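Pectate lyase (Bacillus, PDB 3VMV) probably cleaves polygalacturonate, the acidic backbone of pectin, by beta-elimination, acting as a secreted polysaccharide lyase of family 1. Local coordinates at residues A[76-81]-A[100-105]; A[111-116]-A[138-143]; A[188-193]-A[211-216]; A[217-222]-A[304-309]. All blocks are in the same frame, centred on the assembly; numbering follows the deposited sequence.

Overall arrangement
The four contacts are spread along a parallel beta-helix and follow one another in the sequence, each closing before the next opens. Contacts 1 and 2 pair strands of neighbouring turns, 78-85 with 97-103 and 111-113 with 138-140, their centres about 24 Å apart. The centre of contact 3 lies about 19 Å from that of contact 1 and about 24 Å from that of contact 2, across the chain's centre from the latter, where strand 192-197 starts beside strand 215-219. Contact 4 uses the continuation of strand 215-219, its centre about 20 Å from that of contact 3, but its partner is the distant loop before helix 309-319. Three contacts thus join successive turns, while the fourth lays the C-terminal region against the wall of the beta-helix.

Contact 1. Residues A[76-81]-A[100-105]; sequences HEIKNI and SNAHNI
Asn104 ND2 donates to Asn80 OD1 across 2.9 Å in an almost straight bond (169°). The acceptor lies in the amide plane of Asn104, but the donor is tilted out of the carbonyl plane of Asn80, and the two amide planes stand steeply to each other. With CG of Asn104 opposite its own backbone N (chi1 -173°), the amide is carried over to the adjacent turn. Both groups have further partners: Asn104 OD1 takes the N-H groups of Thr15 and Gly16, and Asn80 ND2 holds the carbonyl of Asp45. Putting an alanine at Asn80 would probably cost Asn104 ND2 this acceptor and leave the Asp45 carbonyl without its donor. Alongside, the backbone bonds of the parallel strand pairing run from Ile78 N to Asn101 O (3.0 Å), His103 N to Ile78 O (2.8 Å) and Asn80 N to His103 O (2.9 Å). The Glu77 carboxylate stacks on one face of the His103 ring, near its rim, its CD 3.7 Å from His103 CE1 and the planes 20° apart. On the buried face, Ile78 CG2 rests on Ala102 CB at 3.7 Å, and Ile105 CD1 lies 4.0 Å from Ile81 CB. Asn80 and Asn104 both have positive phi, and such like residues stacked at equivalent corners recall the asparagine ladders of pectate lyase parallel beta-helices.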
# COMPACT_ATOMS: atom_id res chain seq x y z
N HIS A 76 4.78 18.05 13.66
CA HIS A 76 4.01 17.58 14.80
C HIS A 76 3.31 16.32 14.37
O HIS A 76 2.92 16.21 13.21
CB HIS A 76 2.95 18.61 15.19
CG HIS A 76 3.52 19.82 15.86
ND1 HIS A 76 4.03 20.88 15.15
CD2 HIS A 76 3.67 20.13 17.17
CE1 HIS A 76 4.46 21.80 15.99
NE2 HIS A 76 4.25 21.37 17.22
N GLU A 77 3.18 15.37 15.28
CA GLU A 77 2.52 14.12 14.97
C GLU A 77 1.00 14.25 14.97
O GLU A 77 0.42 15.11 15.67
CB GLU A 77 2.98 13.02 15.95
CG GLU A 77 4.52 12.85 15.94
CD GLU A 77 5.04 11.71 16.82
OE1 GLU A 77 4.30 11.14 17.64
OE2 GLU A 77 6.23 11.37 16.67
N ILE A 78 0.35 13.42 14.16
CA ILE A 78 -1.08 13.19 14.29
C ILE A 78 -1.25 11.70 14.58
O ILE A 78 -0.55 10.88 14.00
CB ILE A 78 -1.87 13.65 13.04
CG1 ILE A 78 -3.37 13.50 13.29
CG2 ILE A 78 -1.38 12.92 11.74
CD1 ILE A 78 -4.19 14.14 12.17
N LYS A 79 -2.14 11.36 15.50
CA LYS A 79 -2.17 9.98 16.02
C LYS A 79 -3.56 9.41 16.17
O LYS A 79 -4.51 10.13 16.36
CB LYS A 79 -1.53 9.92 17.40
CG LYS A 79 -0.11 10.52 17.41
CD LYS A 79 0.69 10.03 18.61
CE LYS A 79 0.48 10.92 19.78
NZ LYS A 79 1.05 12.26 19.50
N ASN A 80 -3.65 8.08 16.14
CA ASN A 80 -4.82 7.36 16.64
C ASN A 80 -6.11 7.64 15.86
O ASN A 80 -7.11 8.13 16.41
CB ASN A 80 -5.04 7.64 18.14
CG ASN A 80 -3.77 7.44 18.97
OD1 ASN A 80 -2.92 6.61 18.67
ND2 ASN A 80 -3.66 8.24 20.04
N ILE A 81 -6.08 7.28 14.57
CA ILE A 81 -7.24 7.46 13.71
C ILE A 81 -7.55 6.18 12.97
O ILE A 81 -6.62 5.51 12.50
CB ILE A 81 -6.92 8.53 12.68
CG1 ILE A 81 -6.77 9.88 13.38
CG2 ILE A 81 -8.02 8.59 11.60
CD1 ILE A 81 -6.39 11.00 12.43
N SER A 100 0.73 12.07 6.90
CA SER A 100 1.99 12.79 7.07
C SER A 100 2.33 12.88 8.57
O SER A 100 1.54 13.42 9.35
CB SER A 100 1.85 14.19 6.45
OG SER A 100 2.92 15.03 6.84
N ASN A 101 3.46 12.31 8.94
CA ASN A 101 3.85 12.15 10.35
C ASN A 101 2.67 11.66 11.19
O ASN A 101 2.33 12.18 12.24
CB ASN A 101 4.45 13.44 10.92
CG ASN A 101 5.37 13.16 12.12
OD1 ASN A 101 5.69 12.03 12.44
ND2 ASN A 101 5.80 14.26 12.78
N ALA A 102 2.05 10.62 10.64
CA ALA A 102 0.84 10.05 11.18
C ALA A 102 1.15 8.72 11.85
O ALA A 102 1.89 7.93 11.29
CB ALA A 102 -0.17 9.87 10.03
N HIS A 103 0.63 8.52 13.06
CA HIS A 103 1.02 7.38 13.90
C HIS A 103 -0.19 6.65 14.41
O HIS A 103 -1.10 7.26 14.93
CB HIS A 103 1.86 7.87 15.05
CG HIS A 103 3.16 8.44 14.60
ND1 HIS A 103 3.25 9.69 14.02
CD2 HIS A 103 4.40 7.90 14.53
CE1 HIS A 103 4.51 9.91 13.65
NE2 HIS A 103 5.22 8.85 13.96
N ASN A 104 -0.18 5.33 14.24
CA ASN A 104 -1.26 4.47 14.69
C ASN A 104 -2.55 4.79 13.93
O ASN A 104 -3.53 5.33 14.49
CB ASN A 104 -1.48 4.57 16.23
CG ASN A 104 -2.48 3.54 16.73
OD1 ASN A 104 -2.58 2.46 16.16
ND2 ASN A 104 -3.25 3.89 17.75
N ILE A 105 -2.53 4.45 12.65
CA ILE A 105 -3.59 4.79 11.70
C ILE A 105 -4.08 3.53 11.00
O ILE A 105 -3.27 2.72 10.54
CB ILE A 105 -3.05 5.73 10.62
CG1 ILE A 105 -2.21 6.87 11.23
CG2 ILE A 105 -4.19 6.25 9.76
CD1 ILE A 105 -3.00 7.90 12.06
O HOH W 1 1.26 15.62 11.03
O HOH W 2 7.57 11.27 14.31

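Contact 2. Residues A[111-116]-A[138-143]; sequences SIHHVR and EFYSEF
Glu138 opens the pairing: Glu138 O accepts Ile112 N at 2.9 Å, while a water links its OE1 to Ser111 OG. The other carboxylate oxygen, OE2, is taken by the backbone N of Val322. Phe139 comes next and points the same way as Ile112; its CD1 lies 4.0 Å from Ile112 CB, and the ring edge is turned to the Ile112 carbonyl. Tyr140 packs closely on His113. His113 CB sits over the centre of its ring, 3.4 Å from the centroid, in a CH-pi contact, and the two rings run nearly parallel (6°) yet slid apart, with Tyr140 OH above the rim of the imidazole. Both residues place CG between backbone N and carbonyl carbon (chi1 65° for His113, 53° for Tyr140), which keeps the rings side by side. Tyr140 O receives His114 N at 3.0 Å. Ser141 CA lies over one face of the His114 ring, facing its centre, in a CH-pi contact. Glu142 then bends back, and its OE2 accepts His114 NE2 at 2.8 Å, the donor approaching on the anti side but well out of the carboxylate plane. His114 ND1 and His113 ND1 share a hydrogen bond of 2.7 Å, and His113 NE2 meets Glu91, so a chain of hydrogen bonds runs from Glu91 through both histidines to Glu142. Strand 91-93 flanks 111-113, strand 165-175 flanks 138-140, and Ile123 of strand 123-126 packs on both Ile112 and Phe139 inside the beta-helix.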
# COMPACT_ATOMS: atom_id res chain seq x y z
N SER A 111 -12.96 2.17 -0.98
CA SER A 111 -12.50 2.09 -2.35
C SER A 111 -11.97 3.45 -2.72
O SER A 111 -12.68 4.44 -2.49
CB SER A 111 -13.64 1.74 -3.29
OG SER A 111 -14.19 0.47 -2.93
N ILE A 112 -10.76 3.52 -3.25
CA ILE A 112 -10.16 4.81 -3.61
C ILE A 112 -9.67 4.67 -5.01
O ILE A 112 -8.84 3.76 -5.31
CB ILE A 112 -8.97 5.17 -2.68
CG1 ILE A 112 -9.41 5.11 -1.20
CG2 ILE A 112 -8.43 6.59 -3.06
CD1 ILE A 112 -8.32 5.56 -0.23
N HIS A 113 -10.12 5.55 -5.91
CA HIS A 113 -9.85 5.28 -7.30
C HIS A 113 -9.85 6.53 -8.18
O HIS A 113 -10.38 7.57 -7.85
CB HIS A 113 -10.87 4.25 -7.82
CG HIS A 113 -12.28 4.78 -7.83
ND1 HIS A 113 -12.86 5.35 -8.94
CD2 HIS A 113 -13.23 4.81 -6.86
CE1 HIS A 113 -14.10 5.72 -8.66
NE2 HIS A 113 -14.35 5.41 -7.40
N HIS A 114 -9.17 6.37 -9.32
CA HIS A 114 -9.05 7.40 -10.34
C HIS A 114 -8.51 8.68 -9.72
O HIS A 114 -8.99 9.78 -10.04
CB HIS A 114 -10.37 7.65 -11.09
CG HIS A 114 -10.81 6.47 -11.89
ND1 HIS A 114 -11.58 5.46 -11.36
CD2 HIS A 114 -10.52 6.10 -13.16
CE1 HIS A 114 -11.80 4.54 -12.29
NE2 HIS A 114 -11.18 4.92 -13.40
N VAL A 115 -7.46 8.54 -8.90
CA VAL A 115 -6.88 9.71 -8.24
C VAL A 115 -5.84 10.33 -9.17
O VAL A 115 -4.76 9.78 -9.37
CB VAL A 115 -6.27 9.35 -6.89
CG1 VAL A 115 -5.81 10.65 -6.12
CG2 VAL A 115 -7.35 8.63 -6.03
N ARG A 116 -6.17 11.48 -9.74
CA ARG A 116 -5.23 12.26 -10.55
C ARG A 116 -4.73 13.52 -9.82
O ARG A 116 -3.53 13.83 -9.85
CB ARG A 116 -5.87 12.69 -11.88
CG ARG A 116 -5.01 13.69 -12.63
CD ARG A 116 -5.34 13.79 -14.10
NE ARG A 116 -4.61 14.91 -14.70
CZ ARG A 116 -3.31 14.91 -15.04
NH1 ARG A 116 -2.55 13.84 -14.88
NH2 ARG A 116 -2.78 16.01 -15.56
N GLU A 138 -10.00 -1.29 -1.82
CA GLU A 138 -9.84 -1.52 -3.25
C GLU A 138 -9.30 -0.25 -3.85
O GLU A 138 -9.81 0.83 -3.56
CB GLU A 138 -11.16 -1.93 -3.92
CG GLU A 138 -11.64 -3.26 -3.34
CD GLU A 138 -12.84 -3.87 -4.01
OE1 GLU A 138 -13.18 -3.53 -5.17
OE2 GLU A 138 -13.48 -4.75 -3.38
N PHE A 139 -8.31 -0.41 -4.71
CA PHE A 139 -7.61 0.72 -5.32
C PHE A 139 -7.52 0.46 -6.80
O PHE A 139 -7.12 -0.64 -7.20
CB PHE A 139 -6.19 0.84 -4.78
CG PHE A 139 -6.11 0.86 -3.26
CD1 PHE A 139 -6.62 1.93 -2.54
CD2 PHE A 139 -5.48 -0.17 -2.57
CE1 PHE A 139 -6.56 1.98 -1.14
CE2 PHE A 139 -5.39 -0.13 -1.17
CZ PHE A 139 -5.93 0.93 -0.45
N TYR A 140 -7.82 1.45 -7.63
CA TYR A 140 -7.78 1.19 -9.07
C TYR A 140 -7.78 2.50 -9.85
O TYR A 140 -8.12 3.55 -9.29
CB TYR A 140 -8.95 0.28 -9.51
CG TYR A 140 -10.33 0.71 -9.10
CD1 TYR A 140 -11.15 1.44 -9.99
CD2 TYR A 140 -10.85 0.36 -7.86
CE1 TYR A 140 -12.43 1.77 -9.65
CE2 TYR A 140 -12.15 0.72 -7.50
CZ TYR A 140 -12.93 1.42 -8.41
OH TYR A 140 -14.22 1.83 -8.11
N SER A 141 -7.43 2.43 -11.13
CA SER A 141 -7.66 3.57 -12.03
C SER A 141 -7.99 3.00 -13.40
O SER A 141 -9.06 2.39 -13.53
CB SER A 141 -6.51 4.60 -12.03
OG SER A 141 -5.31 4.11 -12.59
N GLU A 142 -7.11 3.14 -14.41
CA GLU A 142 -7.31 2.43 -15.66
C GLU A 142 -5.97 1.91 -16.14
O GLU A 142 -4.94 2.58 -15.96
CB GLU A 142 -7.87 3.37 -16.75
CG GLU A 142 -9.18 4.07 -16.44
CD GLU A 142 -10.38 3.14 -16.38
OE1 GLU A 142 -10.34 2.02 -16.93
OE2 GLU A 142 -11.42 3.56 -15.80
N PHE A 143 -5.98 0.74 -16.79
CA PHE A 143 -4.80 0.23 -17.48
C PHE A 143 -5.29 -0.60 -18.66
O PHE A 143 -6.00 -1.59 -18.46
CB PHE A 143 -3.94 -0.63 -16.58
CG PHE A 143 -2.79 -1.25 -17.29
CD1 PHE A 143 -1.74 -0.48 -17.78
CD2 PHE A 143 -2.79 -2.61 -17.54
CE1 PHE A 143 -0.72 -1.01 -18.50
CE2 PHE A 143 -1.72 -3.19 -18.24
CZ PHE A 143 -0.71 -2.38 -18.74
O HOH W 3 -14.57 -0.90 -5.27
O HOH W 4 -6.27 6.03 -8.18

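Contact 3. Residues A[188-193]-A[211-216]; sequences SLAPDK and IRYADV
Asp192 reaches over to the backbone of Asp215 with one carboxylate oxygen, while the other meets Lys193 and a bridging water. From CB the side chain sets out with CG opposite the backbone N (chi1 -161°), which brings the carboxylate alongside the side chain of Asp215. Its OD2 accepts Asp215 N at 2.8 Å in a nearly straight bond (168°), the donor coming nearly along the C-O axis, and the same oxygen lies 3.5 Å from Asp215 CB. OD1 is gripped by Lys193 NZ at 3.0 Å, a salt bridge made from above the carboxylate plane, and by the water, which also donates to Asp215 OD2. A weak backbone bond from Lys193 N to Asp215 O (3.1 Å) follows, where strands 192-197 and 215-219 begin to pair in parallel. One residue earlier than Asp192, Pro191 O lies 3.3 Å from Ala214 CB. Before it, Ala190 CB packs 3.5 Å from both CB and CD2 of Tyr213. An asparagine in place of Asp192 would probably deprive Lys193 NZ of its charged mate in this segment and weaken the hold on the lysine's end. The two carboxylates run close together, Asp192 OD2 standing 4.1 Å from Asp215 OD2. Each has a cation nearby: Lys193, shared with Glu163, for Asp192, and Arg238 for Asp215. These cations and the shared water probably offset much of the repulsion where the two strands begin to pair.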
# COMPACT_ATOMS: atom_id res chain seq x y z
N SER A 188 18.79 7.82 3.37
CA SER A 188 18.37 8.47 4.61
C SER A 188 16.89 8.83 4.64
O SER A 188 16.38 9.20 5.70
CB SER A 188 19.21 9.73 4.87
OG SER A 188 18.79 10.78 4.03
N LEU A 189 16.21 8.71 3.50
CA LEU A 189 14.78 9.01 3.43
C LEU A 189 13.98 7.73 3.19
O LEU A 189 12.76 7.79 3.05
CB LEU A 189 14.48 9.93 2.26
CG LEU A 189 15.05 11.33 2.46
CD1 LEU A 189 14.67 12.12 1.23
CD2 LEU A 189 14.44 11.93 3.73
N ALA A 190 14.64 6.58 3.12
CA ALA A 190 13.90 5.34 2.79
C ALA A 190 12.95 4.90 3.89
O ALA A 190 13.30 4.87 5.07
CB ALA A 190 14.90 4.23 2.53
N PRO A 191 11.75 4.47 3.50
CA PRO A 191 10.92 3.71 4.43
C PRO A 191 11.62 2.40 4.80
O PRO A 191 12.62 1.98 4.18
CB PRO A 191 9.67 3.37 3.59
CG PRO A 191 9.65 4.45 2.47
CD PRO A 191 11.14 4.58 2.16
N ASP A 192 11.02 1.69 5.77
CA ASP A 192 11.48 0.36 6.14
C ASP A 192 10.34 -0.39 6.80
O ASP A 192 9.41 0.22 7.31
CB ASP A 192 12.62 0.47 7.14
CG ASP A 192 13.46 -0.80 7.25
OD1 ASP A 192 14.18 -0.97 8.26
OD2 ASP A 192 13.45 -1.65 6.33
N LYS A 193 10.44 -1.72 6.81
CA LYS A 193 9.58 -2.58 7.62
C LYS A 193 8.09 -2.53 7.16
O LYS A 193 7.17 -1.99 7.84
CB LYS A 193 9.76 -2.30 9.12
CG LYS A 193 11.21 -2.51 9.58
CD LYS A 193 11.25 -2.29 11.08
CE LYS A 193 12.67 -2.15 11.58
NZ LYS A 193 13.29 -0.88 11.09
N ILE A 211 10.63 -1.24 -4.78
CA ILE A 211 11.18 -1.16 -3.43
C ILE A 211 12.59 -0.64 -3.49
O ILE A 211 13.46 -1.29 -4.07
CB ILE A 211 11.18 -2.54 -2.70
CG1 ILE A 211 9.80 -3.20 -2.75
CG2 ILE A 211 11.62 -2.38 -1.22
CD1 ILE A 211 9.85 -4.67 -2.34
N ARG A 212 12.84 0.50 -2.83
CA ARG A 212 14.20 0.99 -2.61
C ARG A 212 14.58 0.82 -1.14
O ARG A 212 13.83 1.28 -0.28
CB ARG A 212 14.35 2.48 -2.97
CG ARG A 212 14.25 2.77 -4.46
CD ARG A 212 14.25 4.30 -4.61
NE ARG A 212 14.40 4.76 -6.00
CZ ARG A 212 13.37 5.16 -6.76
NH1 ARG A 212 12.12 5.11 -6.29
NH2 ARG A 212 13.61 5.59 -7.99
N TYR A 213 15.73 0.19 -0.89
CA TYR A 213 16.37 0.11 0.47
C TYR A 213 15.66 -0.73 1.52
O TYR A 213 16.34 -1.38 2.36
CB TYR A 213 16.60 1.51 1.14
CG TYR A 213 17.36 2.48 0.27
CD1 TYR A 213 18.74 2.36 0.09
CD2 TYR A 213 16.69 3.50 -0.39
CE1 TYR A 213 19.45 3.25 -0.74
CE2 TYR A 213 17.38 4.38 -1.21
CZ TYR A 213 18.75 4.24 -1.38
OH TYR A 213 19.44 5.09 -2.20
N ALA A 214 14.33 -0.70 1.51
CA ALA A 214 13.54 -1.26 2.63
C ALA A 214 13.58 -2.78 2.76
O ALA A 214 13.78 -3.49 1.77
CB ALA A 214 12.11 -0.84 2.48
N ASP A 215 13.41 -3.25 4.01
CA ASP A 215 13.05 -4.65 4.27
C ASP A 215 11.53 -4.80 4.20
O ASP A 215 10.75 -4.05 4.85
CB ASP A 215 13.55 -5.05 5.66
CG ASP A 215 15.09 -5.15 5.73
OD1 ASP A 215 15.72 -5.29 4.68
OD2 ASP A 215 15.64 -5.03 6.86
N VAL A 216 11.11 -5.80 3.41
CA VAL A 216 9.72 -6.02 3.07
C VAL A 216 9.41 -7.52 3.08
O VAL A 216 10.24 -8.31 2.64
CB VAL A 216 9.45 -5.45 1.67
CG1 VAL A 216 8.04 -5.75 1.22
CG2 VAL A 216 9.73 -3.95 1.65
O HOH W 5 14.67 -3.68 8.86
O HOH W 6 16.28 -1.27 5.45

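Contact 4. Residues A[217-222]-A[304-309]; sequences HMFNNY and YQVQSA
His217 and Phe219 lie on strand 215-219 of the parallel beta-helix and face an irregular segment, 304-309, that passes along its wall; the end-to-end directions of 217-220 and 304-308 are 43° apart. The backbones stay apart: the closest approach of their CA atoms is 5.8 Å, between Asn220 CA and Ala309 CA, so side chains carry the contact. At Asn220 phi turns positive and the chain leaves the strand, and the Asn220 side chain lies close to Gln307. On the opposing segment Ser308 is the N-cap of helix 309-319, and Gln307 bonds to His198 and Ser315, tying the segment to the wall and to that helix. The aromatic cluster begins with His217, whose edge meets the face of Tyr304 in a T-shaped pair with planes at 71°. Its CE1 stands above the centre of the tyrosine ring, 3.6 Å from Tyr304 CZ. Hydrogen bonds between His217 ND1 and Tyr302 OH and between His217 NE2 and Glu242 would fix the rotation of the imidazole and so hold that edge in place. Phe219 meets the same tyrosine obliquely, with Tyr304 CD1 over the centre of its ring and 4.2 Å from Phe219 CZ. Phe219 also stacks with His197 of the preceding turn. Toward the helix, Val306 CG2 closes the row, 3.9 Å from Phe219 CD1. Between Tyr304 and Val306 in the chain, Gln305 O lies 3.4 Å from Phe219 CE1.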
# COMPACT_ATOMS: atom_id res chain seq x y z
N HIS A 217 8.25 -7.90 3.61
CA HIS A 217 7.76 -9.28 3.54
C HIS A 217 6.50 -9.28 2.70
O HIS A 217 5.57 -8.53 3.01
CB HIS A 217 7.49 -9.75 4.96
CG HIS A 217 7.05 -11.18 5.11
ND1 HIS A 217 6.33 -11.57 6.22
CD2 HIS A 217 7.23 -12.29 4.36
CE1 HIS A 217 6.11 -12.87 6.16
NE2 HIS A 217 6.63 -13.33 5.03
N MET A 218 6.47 -10.09 1.65
CA MET A 218 5.26 -10.29 0.86
C MET A 218 4.87 -11.76 0.94
O MET A 218 5.64 -12.62 0.46
CB MET A 218 5.49 -9.92 -0.59
CG MET A 218 6.06 -8.52 -0.73
SD MET A 218 6.01 -7.93 -2.45
CE MET A 218 4.29 -7.50 -2.68
N PHE A 219 3.73 -12.03 1.58
CA PHE A 219 3.25 -13.41 1.62
C PHE A 219 1.79 -13.56 1.27
O PHE A 219 0.96 -12.70 1.59
CB PHE A 219 3.59 -14.10 2.98
CG PHE A 219 2.85 -13.55 4.20
CD1 PHE A 219 1.71 -14.19 4.68
CD2 PHE A 219 3.33 -12.44 4.88
CE1 PHE A 219 1.05 -13.76 5.82
CE2 PHE A 219 2.65 -11.96 6.03
CZ PHE A 219 1.51 -12.63 6.50
N ASN A 220 1.47 -14.68 0.61
CA ASN A 220 0.07 -15.04 0.39
C ASN A 220 -0.68 -14.00 -0.43
O ASN A 220 -1.89 -13.88 -0.27
CB ASN A 220 -0.68 -15.29 1.71
CG ASN A 220 -0.28 -16.62 2.38
OD1 ASN A 220 0.42 -17.52 1.79
ND2 ASN A 220 -0.70 -16.77 3.60
N ASN A 221 0.04 -13.30 -1.31
CA ASN A 221 -0.65 -12.44 -2.30
C ASN A 221 -0.91 -13.19 -3.60
O ASN A 221 -0.26 -14.23 -3.86
CB ASN A 221 0.18 -11.19 -2.61
CG ASN A 221 0.57 -10.42 -1.37
OD1 ASN A 221 -0.24 -9.68 -0.79
ND2 ASN A 221 1.82 -10.60 -0.95
N TYR A 222 -1.86 -12.67 -4.39
CA TYR A 222 -2.24 -13.22 -5.68
C TYR A 222 -1.95 -12.16 -6.71
O TYR A 222 -2.61 -11.13 -6.72
CB TYR A 222 -3.73 -13.58 -5.64
CG TYR A 222 -4.37 -14.18 -6.87
CD1 TYR A 222 -3.62 -14.58 -7.96
CD2 TYR A 222 -5.73 -14.43 -6.88
CE1 TYR A 222 -4.27 -15.14 -9.08
CE2 TYR A 222 -6.37 -14.98 -7.98
CZ TYR A 222 -5.62 -15.35 -9.05
OH TYR A 222 -6.29 -15.92 -10.10
N TYR A 304 3.95 -14.93 12.53
CA TYR A 304 2.87 -14.79 11.58
C TYR A 304 2.35 -16.18 11.21
O TYR A 304 2.99 -17.20 11.50
CB TYR A 304 3.30 -13.98 10.33
CG TYR A 304 4.40 -14.64 9.51
CD1 TYR A 304 4.10 -15.37 8.37
CD2 TYR A 304 5.74 -14.55 9.91
CE1 TYR A 304 5.09 -16.00 7.63
CE2 TYR A 304 6.76 -15.15 9.17
CZ TYR A 304 6.43 -15.90 8.02
OH TYR A 304 7.46 -16.48 7.31
N GLN A 305 1.18 -16.20 10.60
CA GLN A 305 0.59 -17.42 10.05
C GLN A 305 0.59 -17.30 8.56
O GLN A 305 0.19 -16.23 8.04
CB GLN A 305 -0.83 -17.56 10.58
CG GLN A 305 -0.87 -17.86 12.04
CD GLN A 305 -0.44 -19.28 12.33
OE1 GLN A 305 -0.89 -20.22 11.68
NE2 GLN A 305 0.45 -19.44 13.32
N VAL A 306 0.99 -18.37 7.88
CA VAL A 306 1.10 -18.32 6.42
C VAL A 306 0.47 -19.55 5.80
O VAL A 306 0.72 -20.68 6.21
CB VAL A 306 2.57 -18.08 5.99
CG1 VAL A 306 3.50 -19.20 6.48
CG2 VAL A 306 2.66 -17.94 4.46
N GLN A 307 -0.43 -19.32 4.85
CA GLN A 307 -1.07 -20.41 4.08
C GLN A 307 -0.19 -20.89 2.94
O GLN A 307 0.80 -20.25 2.60
CB GLN A 307 -2.37 -19.89 3.47
CG GLN A 307 -3.39 -19.37 4.47
CD GLN A 307 -4.62 -18.88 3.72
OE1 GLN A 307 -4.58 -17.86 3.06
NE2 GLN A 307 -5.65 -19.70 3.69
N SER A 308 -0.54 -22.01 2.32
CA SER A 308 0.13 -22.33 1.07
C SER A 308 -0.27 -21.30 0.01
O SER A 308 -1.26 -20.57 0.17
CB SER A 308 -0.29 -23.72 0.60
OG SER A 308 -1.65 -23.72 0.16
N ALA A 309 0.50 -21.24 -1.07
CA ALA A 309 0.18 -20.30 -2.15
C ALA A 309 -1.20 -20.56 -2.71
O ALA A 309 -1.92 -19.61 -3.04
CB ALA A 309 1.24 -20.40 -3.26